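Local structure of mitochondrial enolase superfamily member 1 (Homo sapiens, 4A35) at residues 36-41 with 64-69; 95-100 with 111-116; 167-172 with 370-375. The protein catalyses the magnesium-dependent dehydration of L-fuconate to 2-keto-3-deoxy-L-fuconate, a step in the breakdown of L-fucose. All blocks are in the same frame, centred on the assembly; numbering follows the deposited sequence. Where two conformers were deposited one is given.

Interaction 1 (36-41 with 64-69); sequences SAAYVV and EVVVCA
V66 and V67 hold nearly the same torsion (chi1 176° and 167°), each with CG1 anti to the backbone N and CG2 beside it, yet they meet A38 with different branches. As neighbours on a helix they leave it on different sides of A38: V66 sends CG1 across to A38 CB at 3.7 Å, while V67 uses CG2, 4.1 Å from the same A38 CB. The single methyl of A38 points toward the helix and meets both valine branches. Because this side chain is a single methyl, the backbones can come close, and the CA atoms of A38 and V67 are only 5.8 Å apart. The contact is wholly apolar. V66 also leans on T56 of the neighbouring strand 52-58, so the helix rests on more than one strand. A37 and Y39 point the other way, A37 against V360 and Y39 with its hydroxyl bonded to M419 N. The far side of helix 64-69 meets the second subunit, where C68 and A69 pack on V65 of that chain. A helix laid on the middle strand of a three-stranded antiparallel sheet is the arrangement of the N-terminal domain in the mandelate racemase/muconate lactonizing enzyme family.

Interaction 2 (95-100 with 111-116); sequences QLTSDG and VVHLAT
T97 and T116 meet methyl to methyl, CG2 to CG2 at 3.8 Å, with the two side chains crossing at about a right angle. Their torsions differ, and each sends its hydroxyl to its own helix. In T97 (chi1 61°) OG1 lies between the backbone N and the carbonyl carbon and bonds Y93 O, one turn back, which leaves CG2 facing helix 111-116. T116 (chi1 -63°) turns OG1 back to V112 O at 2.8 Å and puts CG2 anti to its backbone N. V112 O is thus gripped twice, by T116 N and T116 OG1 from opposite faces of its carbonyl plane; the hydroxyl is tilted 33° from that plane. The contact joins two consecutive helices, 89-97 and 110-131, in the helical part of the N-terminal domain that accompanies the barrel in enolase-superfamily proteins. L96 runs past T116 in the opposite sense, its CB 4.0 Å from T116 CG2, and its side chain continues onto V119 and L120 further along the same helix. The same T97 methyl also meets H113 at the edge of its ring: T97 CG2 lies in the ring plane, 3.7 Å from H113 CE1. The next ring atom, NE2, is hydrogen-bonded to E338 of helix 335-348, which probably helps hold the imidazole's rotation. Beyond the helix end, S98 OG is held by R103 and R154, and S98 packs on M29 of the second subunit.

Interaction 3 (167-172 with 370-375); sequences EILQKG and IIFDYI. With EDO (1,2-ethanediol), chain G.
G172 O and I375 O face each other at 3.5 Å, two carbonyl acceptors with no proton to share between them. R179 NH2 donates to I375 O, and that positive charge probably eases the crowding of the two oxygens. The approach is one of carbonyl oxygens: G172 has no side chain to intervene, and I375 turns its own away, onto W136 and V140. About a turn back from I375, one apolar touch completes the contact: L169 CD2 comes to the edge of the F372 ring, near its plane and 4.1 Å from CZ, the two side chains crossing at about a right angle. With CG of F372 anti to the backbone N (chi1 163°), the ring reaches across toward helix 162-171, and L147 packs against both F372 and L169. On another side of helix 370-375, Y374 OH and O1 of a 1,2-ethanediol, probably from the crystallisation liquor, share a hydrogen bond of 2.6 Å, with O1 lying in the ring plane; L381 N also binds the diol. A phenylalanine here would probably leave O1 of the diol without its hydroxyl partner and the molecule more weakly held. D373, bonded to S378 OG through OD2, belongs with Y188 and S380 to a magnesium site distinct from that of D251, E277 and E306. Helix 162-171 thus packs against helix 362-377, which with helix 335-348 belongs to the outer helical layer of the enolase-type TIM barrel.

Followed from the N terminus, the three contacts close one after another, and none nests within or crosses another. Interaction 1 closes a loop of 22 residues that holds the end of strand 36-44 and its hairpin partner 52-58, and sets a helix against the small sheet. Interaction 2 closes a shorter loop of 10 residues between two helices. These two touch directly, A69 CB lying 3.5 Å from V111 CG1, and both reach the second subunit. Interaction 3 stands apart, its centre about 32 Å from that of interaction 1 and 27 Å from that of interaction 2. Its 197-residue span takes in the parallel strands and the magnesium ligands D251, E277 and E306, and ties helix 162-171 to a late barrel helix.

Interaction 1 (36-41 with 64-69)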
loop_
_atom_site.group_PDB
_atom_site.type_symbol
_atom_site.label_atom_id
_atom_site.label_comp_id
_atom_site.label_asym_id
_atom_site.label_seq_id
_atom_site.Cartn_x
_atom_site.Cartn_y
_atom_site.Cartn_z
ATOM N N SER A 36 -0.635 -13.819 -14.009
ATOM C CA SER A 36 -1.216 -14.755 -13.055
ATOM C C SER A 36 -2.435 -14.191 -12.346
ATOM O O SER A 36 -2.701 -12.974 -12.398
ATOM C CB SER A 36 -0.157 -15.112 -12.003
ATOM O OG SER A 36 0.959 -15.709 -12.635
ATOM N N ALA A 37 -3.129 -15.077 -11.598
ATOM C CA ALA A 37 -4.270 -14.631 -10.822
ATOM C C ALA A 37 -4.513 -15.511 -9.619
ATOM O O ALA A 37 -4.239 -16.730 -9.643
ATOM C CB ALA A 37 -5.543 -14.651 -11.711
ATOM N N ALA A 38 -5.033 -14.893 -8.555
ATOM C CA ALA A 38 -5.618 -15.653 -7.432
ATOM C C ALA A 38 -7.091 -15.852 -7.861
ATOM O O ALA A 38 -7.814 -14.859 -8.070
ATOM C CB ALA A 38 -5.499 -14.862 -6.126
ATOM N N TYR A 39 -7.482 -17.089 -8.143
ATOM C CA TYR A 39 -8.836 -17.382 -8.667
ATOM C C TYR A 39 -9.695 -17.897 -7.557
ATOM O O TYR A 39 -9.387 -18.952 -6.968
ATOM C CB TYR A 39 -8.752 -18.407 -9.801
ATOM C CG TYR A 39 -10.096 -18.721 -10.425
ATOM C CD1 TYR A 39 -10.855 -17.714 -11.039
ATOM C CD2 TYR A 39 -10.582 -20.023 -10.464
ATOM C CE1 TYR A 39 -12.068 -17.998 -11.657
ATOM C CE2 TYR A 39 -11.819 -20.318 -11.053
ATOM C CZ TYR A 39 -12.540 -19.301 -11.685
ATOM O OH TYR A 39 -13.742 -19.564 -12.299
ATOM N N VAL A 40 -10.786 -17.151 -7.278
ATOM C CA VAL A 40 -11.716 -17.437 -6.203
ATOM C C VAL A 40 -13.028 -17.994 -6.741
ATOM O O VAL A 40 -13.612 -17.404 -7.659
ATOM C CB VAL A 40 -11.975 -16.134 -5.380
ATOM C CG1 VAL A 40 -13.004 -16.386 -4.261
ATOM C CG2 VAL A 40 -10.667 -15.561 -4.815
ATOM N N VAL A 41 -13.549 -19.039 -6.086
ATOM C CA VAL A 41 -14.872 -19.570 -6.400
ATOM C C VAL A 41 -15.673 -19.694 -5.096
ATOM O O VAL A 41 -15.232 -20.312 -4.118
ATOM C CB VAL A 41 -14.855 -20.884 -7.215
ATOM C CG1 VAL A 41 -16.281 -21.393 -7.517
ATOM C CG2 VAL A 41 -14.050 -20.723 -8.500
ATOM N N GLU A 64 0.956 -16.541 -4.399
ATOM C CA GLU A 64 0.735 -17.374 -3.205
ATOM C C GLU A 64 0.465 -16.469 -1.947
ATOM O O GLU A 64 -0.259 -16.882 -1.037
ATOM C CB GLU A 64 1.909 -18.348 -2.993
ATOM C CG GLU A 64 3.181 -17.740 -2.386
ATOM C CD GLU A 64 4.083 -16.922 -3.290
ATOM O OE1 GLU A 64 3.661 -16.552 -4.410
ATOM O OE2 GLU A 64 5.172 -16.516 -2.806
ATOM N N VAL A 65 1.075 -15.253 -1.886
ATOM C CA VAL A 65 0.856 -14.318 -0.763
ATOM C C VAL A 65 -0.608 -13.792 -0.794
ATOM O O VAL A 65 -1.304 -13.685 0.258
ATOM C CB VAL A 65 1.928 -13.180 -0.764
ATOM C CG1 VAL A 65 1.738 -12.276 0.443
ATOM C CG2 VAL A 65 3.355 -13.744 -0.813
ATOM N N VAL A 66 -1.078 -13.448 -2.000
ATOM C CA VAL A 66 -2.472 -13.016 -2.248
ATOM C C VAL A 66 -3.443 -14.162 -1.835
ATOM O O VAL A 66 -4.425 -13.924 -1.105
ATOM C CB VAL A 66 -2.681 -12.542 -3.714
ATOM C CG1 VAL A 66 -4.137 -12.200 -3.970
ATOM C CG2 VAL A 66 -1.768 -11.341 -4.043
ATOM N N VAL A 67 -3.175 -15.409 -2.301
ATOM C CA VAL A 67 -3.961 -16.594 -1.930
ATOM C C VAL A 67 -4.051 -16.676 -0.382
ATOM O O VAL A 67 -5.141 -16.833 0.159
ATOM C CB VAL A 67 -3.384 -17.897 -2.580
ATOM C CG1 VAL A 67 -4.007 -19.152 -1.951
ATOM C CG2 VAL A 67 -3.624 -17.873 -4.091
ATOM N N CYS A 68 -2.917 -16.497 0.326
ATOM C CA CYS A 68 -2.885 -16.500 1.790
ATOM C C CYS A 68 -3.850 -15.454 2.394
ATOM O O CYS A 68 -4.588 -15.732 3.352
ATOM C CB CYS A 68 -1.460 -16.239 2.272
ATOM S SG CYS A 68 -1.222 -16.619 4.021
ATOM N N ALA A 69 -3.838 -14.258 1.809
ATOM C CA ALA A 69 -4.661 -13.156 2.308
ATOM C C ALA A 69 -6.149 -13.410 1.969
ATOM O O ALA A 69 -7.010 -13.047 2.792
ATOM C CB ALA A 69 -4.177 -11.834 1.710
#

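Interaction 2 (95-100 with 111-116)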
loop_
_atom_site.group_PDB
_atom_site.type_symbol
_atom_site.label_atom_id
_atom_site.label_comp_id
_atom_site.label_asym_id
_atom_site.label_seq_id
_atom_site.Cartn_x
_atom_site.Cartn_y
_atom_site.Cartn_z
ATOM N N GLN A 95 -16.182 -4.214 6.504
ATOM C CA GLN A 95 -15.668 -5.330 7.315
ATOM C C GLN A 95 -14.421 -5.978 6.662
ATOM O O GLN A 95 -13.435 -6.258 7.374
ATOM C CB GLN A 95 -16.750 -6.376 7.598
ATOM C CG GLN A 95 -16.248 -7.516 8.477
ATOM C CD GLN A 95 -15.682 -7.162 9.857
ATOM O OE1 GLN A 95 -14.486 -6.730 10.035
ATOM N NE2 GLN A 95 -16.448 -7.609 10.870
ATOM N N LEU A 96 -14.425 -6.117 5.324
ATOM C CA LEU A 96 -13.266 -6.656 4.610
ATOM C C LEU A 96 -12.054 -5.706 4.646
ATOM O O LEU A 96 -10.919 -6.185 4.767
ATOM C CB LEU A 96 -13.575 -6.943 3.139
ATOM C CG LEU A 96 -14.548 -8.097 2.830
ATOM C CD1 LEU A 96 -14.490 -8.454 1.353
ATOM C CD2 LEU A 96 -14.228 -9.338 3.647
ATOM N N THR A 97 -12.299 -4.388 4.435
ATOM C CA THR A 97 -11.213 -3.394 4.247
ATOM C C THR A 97 -10.780 -2.683 5.555
ATOM O O THR A 97 -9.729 -2.019 5.559
ATOM C CB THR A 97 -11.666 -2.326 3.206
ATOM O OG1 THR A 97 -12.825 -1.689 3.728
ATOM C CG2 THR A 97 -11.887 -2.886 1.806
ATOM N N SER A 98 -11.634 -2.733 6.612
ATOM C CA SER A 98 -11.314 -2.131 7.902
ATOM C C SER A 98 -11.476 -3.167 9.015
ATOM O O SER A 98 -11.957 -2.848 10.111
ATOM C CB SER A 98 -12.154 -0.884 8.158
ATOM O OG SER A 98 -11.514 -0.073 9.134
ATOM N N ASP A 99 -11.045 -4.416 8.750
ATOM C CA ASP A 99 -11.018 -5.462 9.801
ATOM C C ASP A 99 -10.049 -4.931 10.912
ATOM O O ASP A 99 -8.964 -4.499 10.569
ATOM C CB ASP A 99 -10.527 -6.781 9.166
ATOM C CG ASP A 99 -10.341 -7.922 10.158
ATOM O OD1 ASP A 99 -9.458 -7.816 11.019
ATOM O OD2 ASP A 99 -11.028 -8.945 10.016
ATOM N N GLY A 100 -10.478 -4.871 12.182
ATOM C CA GLY A 100 -9.695 -4.282 13.275
ATOM C C GLY A 100 -8.264 -4.772 13.390
ATOM O O GLY A 100 -7.402 -4.018 13.835
ATOM N N VAL A 111 -1.219 -6.357 -0.844
ATOM C CA VAL A 111 -1.748 -7.736 -0.832
ATOM C C VAL A 111 -3.171 -7.812 -0.294
ATOM O O VAL A 111 -4.050 -8.435 -0.929
ATOM C CB VAL A 111 -0.819 -8.683 -0.050
ATOM C CG1 VAL A 111 -1.544 -9.998 0.299
ATOM C CG2 VAL A 111 0.443 -8.957 -0.877
ATOM N N VAL A 112 -3.407 -7.171 0.838
ATOM C CA VAL A 112 -4.716 -7.319 1.510
ATOM C C VAL A 112 -5.850 -6.733 0.616
ATOM O O VAL A 112 -6.929 -7.331 0.565
ATOM C CB VAL A 112 -4.724 -6.723 2.956
ATOM C CG1 VAL A 112 -4.681 -5.191 2.941
ATOM C CG2 VAL A 112 -5.923 -7.257 3.771
ATOM N N HIS A 113 -5.558 -5.662 -0.131
ATOM C CA HIS A 113 -6.580 -5.053 -1.010
ATOM C C HIS A 113 -6.773 -5.872 -2.289
ATOM O O HIS A 113 -7.915 -6.011 -2.776
ATOM C CB HIS A 113 -6.264 -3.597 -1.310
ATOM C CG HIS A 113 -7.496 -2.736 -1.386
ATOM N ND1 HIS A 113 -8.454 -2.753 -0.385
ATOM C CD2 HIS A 113 -7.803 -1.751 -2.270
ATOM C CE1 HIS A 113 -9.381 -1.889 -0.770
ATOM N NE2 HIS A 113 -8.993 -1.215 -1.864
ATOM N N LEU A 114 -5.675 -6.421 -2.853
ATOM C CA LEU A 114 -5.783 -7.335 -4.006
ATOM C C LEU A 114 -6.665 -8.543 -3.638
ATOM O O LEU A 114 -7.609 -8.883 -4.384
ATOM C CB LEU A 114 -4.379 -7.821 -4.410
ATOM C CG LEU A 114 -3.433 -6.709 -4.959
ATOM C CD1 LEU A 114 -2.139 -7.324 -5.404
ATOM C CD2 LEU A 114 -4.058 -6.004 -6.205
ATOM N N ALA A 115 -6.436 -9.117 -2.434
ATOM C CA ALA A 115 -7.236 -10.219 -1.955
ATOM C C ALA A 115 -8.700 -9.800 -1.774
ATOM O O ALA A 115 -9.604 -10.549 -2.120
ATOM C CB ALA A 115 -6.666 -10.766 -0.643
ATOM N N THR A 116 -8.930 -8.619 -1.177
ATOM C CA THR A 116 -10.278 -8.080 -0.999
ATOM C C THR A 116 -10.987 -7.943 -2.376
ATOM O O THR A 116 -12.179 -8.342 -2.519
ATOM C CB THR A 116 -10.228 -6.685 -0.300
ATOM O OG1 THR A 116 -9.670 -6.824 1.012
ATOM C CG2 THR A 116 -11.612 -6.032 -0.224
#

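Interaction 3 (167-172 with 370-375)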
loop_
_atom_site.group_PDB
_atom_site.type_symbol
_atom_site.label_atom_id
_atom_site.label_comp_id
_atom_site.label_asym_id
_atom_site.label_seq_id
_atom_site.Cartn_x
_atom_site.Cartn_y
_atom_site.Cartn_z
ATOM N N GLU A 167 -26.867 12.813 -7.100
ATOM C CA GLU A 167 -27.122 13.840 -8.109
ATOM C C GLU A 167 -26.518 13.422 -9.495
ATOM O O GLU A 167 -27.215 13.489 -10.523
ATOM C CB GLU A 167 -26.558 15.185 -7.630
ATOM C CG GLU A 167 -26.876 16.362 -8.528
ATOM C CD GLU A 167 -26.239 17.644 -8.026
ATOM O OE1 GLU A 167 -26.389 17.954 -6.820
ATOM O OE2 GLU A 167 -25.562 18.321 -8.833
ATOM N N ILE A 168 -25.299 12.885 -9.481
ATOM C CA ILE A 168 -24.622 12.427 -10.705
ATOM C C ILE A 168 -25.431 11.245 -11.328
ATOM O O ILE A 168 -25.692 11.223 -12.546
ATOM C CB ILE A 168 -23.155 12.049 -10.415
ATOM C CG1 ILE A 168 -22.324 13.303 -10.046
ATOM C CG2 ILE A 168 -22.560 11.295 -11.621
ATOM C CD1 ILE A 168 -20.970 13.004 -9.407
ATOM N N LEU A 169 -25.913 10.337 -10.466
ATOM C CA LEU A 169 -26.653 9.151 -10.959
ATOM C C LEU A 169 -28.054 9.526 -11.469
ATOM O O LEU A 169 -28.560 8.907 -12.414
ATOM C CB LEU A 169 -26.749 8.081 -9.872
ATOM C CG LEU A 169 -25.379 7.445 -9.514
ATOM C CD1 LEU A 169 -25.433 6.802 -8.175
ATOM C CD2 LEU A 169 -24.878 6.487 -10.633
ATOM N N GLN A 170 -28.686 10.530 -10.846
ATOM C CA GLN A 170 -30.015 10.996 -11.285
ATOM C C GLN A 170 -29.879 11.632 -12.668
ATOM O O GLN A 170 -30.660 11.320 -13.587
ATOM C CB GLN A 170 -30.637 11.971 -10.263
ATOM C CG GLN A 170 -31.113 11.170 -9.020
ATOM C CD GLN A 170 -31.451 12.014 -7.810
ATOM O OE1 GLN A 170 -31.134 13.212 -7.743
ATOM N NE2 GLN A 170 -32.032 11.377 -6.784
ATOM N N LYS A 171 -28.858 12.469 -12.834
ATOM C CA LYS A 171 -28.565 13.143 -14.110
ATOM C C LYS A 171 -28.251 12.083 -15.201
ATOM O O LYS A 171 -28.672 12.225 -16.360
ATOM C CB LYS A 171 -27.382 14.113 -13.909
ATOM C CG LYS A 171 -27.203 15.143 -15.009
ATOM C CD LYS A 171 -26.331 16.295 -14.524
ATOM C CE LYS A 171 -25.836 17.167 -15.647
ATOM N NZ LYS A 171 -25.216 18.416 -15.128
ATOM N N GLY A 172 -27.569 11.002 -14.786
ATOM C CA GLY A 172 -27.180 9.905 -15.676
ATOM C C GLY A 172 -28.354 9.082 -16.174
ATOM O O GLY A 172 -28.189 8.270 -17.098
ATOM N N ILE A 370 -16.745 0.319 -17.443
ATOM C CA ILE A 370 -16.704 1.475 -18.344
ATOM C C ILE A 370 -17.986 1.575 -19.223
ATOM O O ILE A 370 -18.408 2.693 -19.524
ATOM C CB ILE A 370 -15.383 1.529 -19.146
ATOM C CG1 ILE A 370 -15.051 2.974 -19.568
ATOM C CG2 ILE A 370 -15.285 0.521 -20.319
ATOM C CD1 ILE A 370 -14.789 4.047 -18.333
ATOM N N ILE A 371 -18.625 0.422 -19.558
ATOM C CA ILE A 371 -19.904 0.457 -20.258
ATOM C C ILE A 371 -20.933 1.123 -19.300
ATOM O O ILE A 371 -21.705 1.975 -19.724
ATOM C CB ILE A 371 -20.299 -0.929 -20.764
ATOM C CG1 ILE A 371 -19.388 -1.316 -21.990
ATOM C CG2 ILE A 371 -21.808 -1.026 -21.098
ATOM C CD1 ILE A 371 -19.427 -2.776 -22.293
ATOM N N PHE A 372 -20.932 0.688 -18.013
ATOM C CA PHE A 372 -21.790 1.307 -16.992
ATOM C C PHE A 372 -21.480 2.824 -16.888
ATOM O O PHE A 372 -22.419 3.628 -16.891
ATOM C CB PHE A 372 -21.684 0.609 -15.621
ATOM C CG PHE A 372 -22.242 1.474 -14.491
ATOM C CD1 PHE A 372 -23.618 1.650 -14.339
ATOM C CD2 PHE A 372 -21.383 2.166 -13.624
ATOM C CE1 PHE A 372 -24.131 2.464 -13.309
ATOM C CE2 PHE A 372 -21.900 3.028 -12.640
ATOM C CZ PHE A 372 -23.276 3.156 -12.481
ATOM N N ASP A 373 -20.184 3.194 -16.882
ATOM C CA ASP A 373 -19.780 4.597 -16.810
ATOM C C ASP A 373 -20.466 5.399 -17.959
ATOM O O ASP A 373 -21.068 6.460 -17.712
ATOM C CB ASP A 373 -18.252 4.748 -16.886
ATOM C CG ASP A 373 -17.873 6.204 -16.856
ATOM O OD1 ASP A 373 -18.119 6.848 -15.821
ATOM O OD2 ASP A 373 -17.436 6.733 -17.915
ATOM N N TYR A 374 -20.311 4.922 -19.207
ATOM C CA TYR A 374 -20.921 5.601 -20.356
ATOM C C TYR A 374 -22.439 5.731 -20.245
ATOM O O TYR A 374 -22.995 6.816 -20.479
ATOM C CB TYR A 374 -20.591 4.878 -21.689
ATOM C CG TYR A 374 -21.254 5.544 -22.888
ATOM C CD1 TYR A 374 -20.860 6.810 -23.312
ATOM C CD2 TYR A 374 -22.307 4.926 -23.563
ATOM C CE1 TYR A 374 -21.487 7.439 -24.387
ATOM C CE2 TYR A 374 -22.939 5.547 -24.647
ATOM C CZ TYR A 374 -22.522 6.794 -25.059
ATOM O OH TYR A 374 -23.163 7.399 -26.115
ATOM N N ILE A 375 -23.124 4.612 -19.961
ATOM C CA ILE A 375 -24.586 4.612 -19.918
ATOM C C ILE A 375 -25.129 5.469 -18.735
ATOM O O ILE A 375 -26.089 6.209 -18.922
ATOM C CB ILE A 375 -25.147 3.173 -19.863
ATOM C CG1 ILE A 375 -24.807 2.396 -21.168
ATOM C CG2 ILE A 375 -26.668 3.187 -19.577
ATOM C CD1 ILE A 375 -25.023 0.851 -21.043
HETATM C C1 EDO G . -21.836 10.756 -27.181
HETATM O O1 EDO G . -22.479 9.942 -26.221
HETATM C C2 EDO G . -20.362 10.375 -27.365
HETATM O O2 EDO G . -19.596 11.071 -26.407
#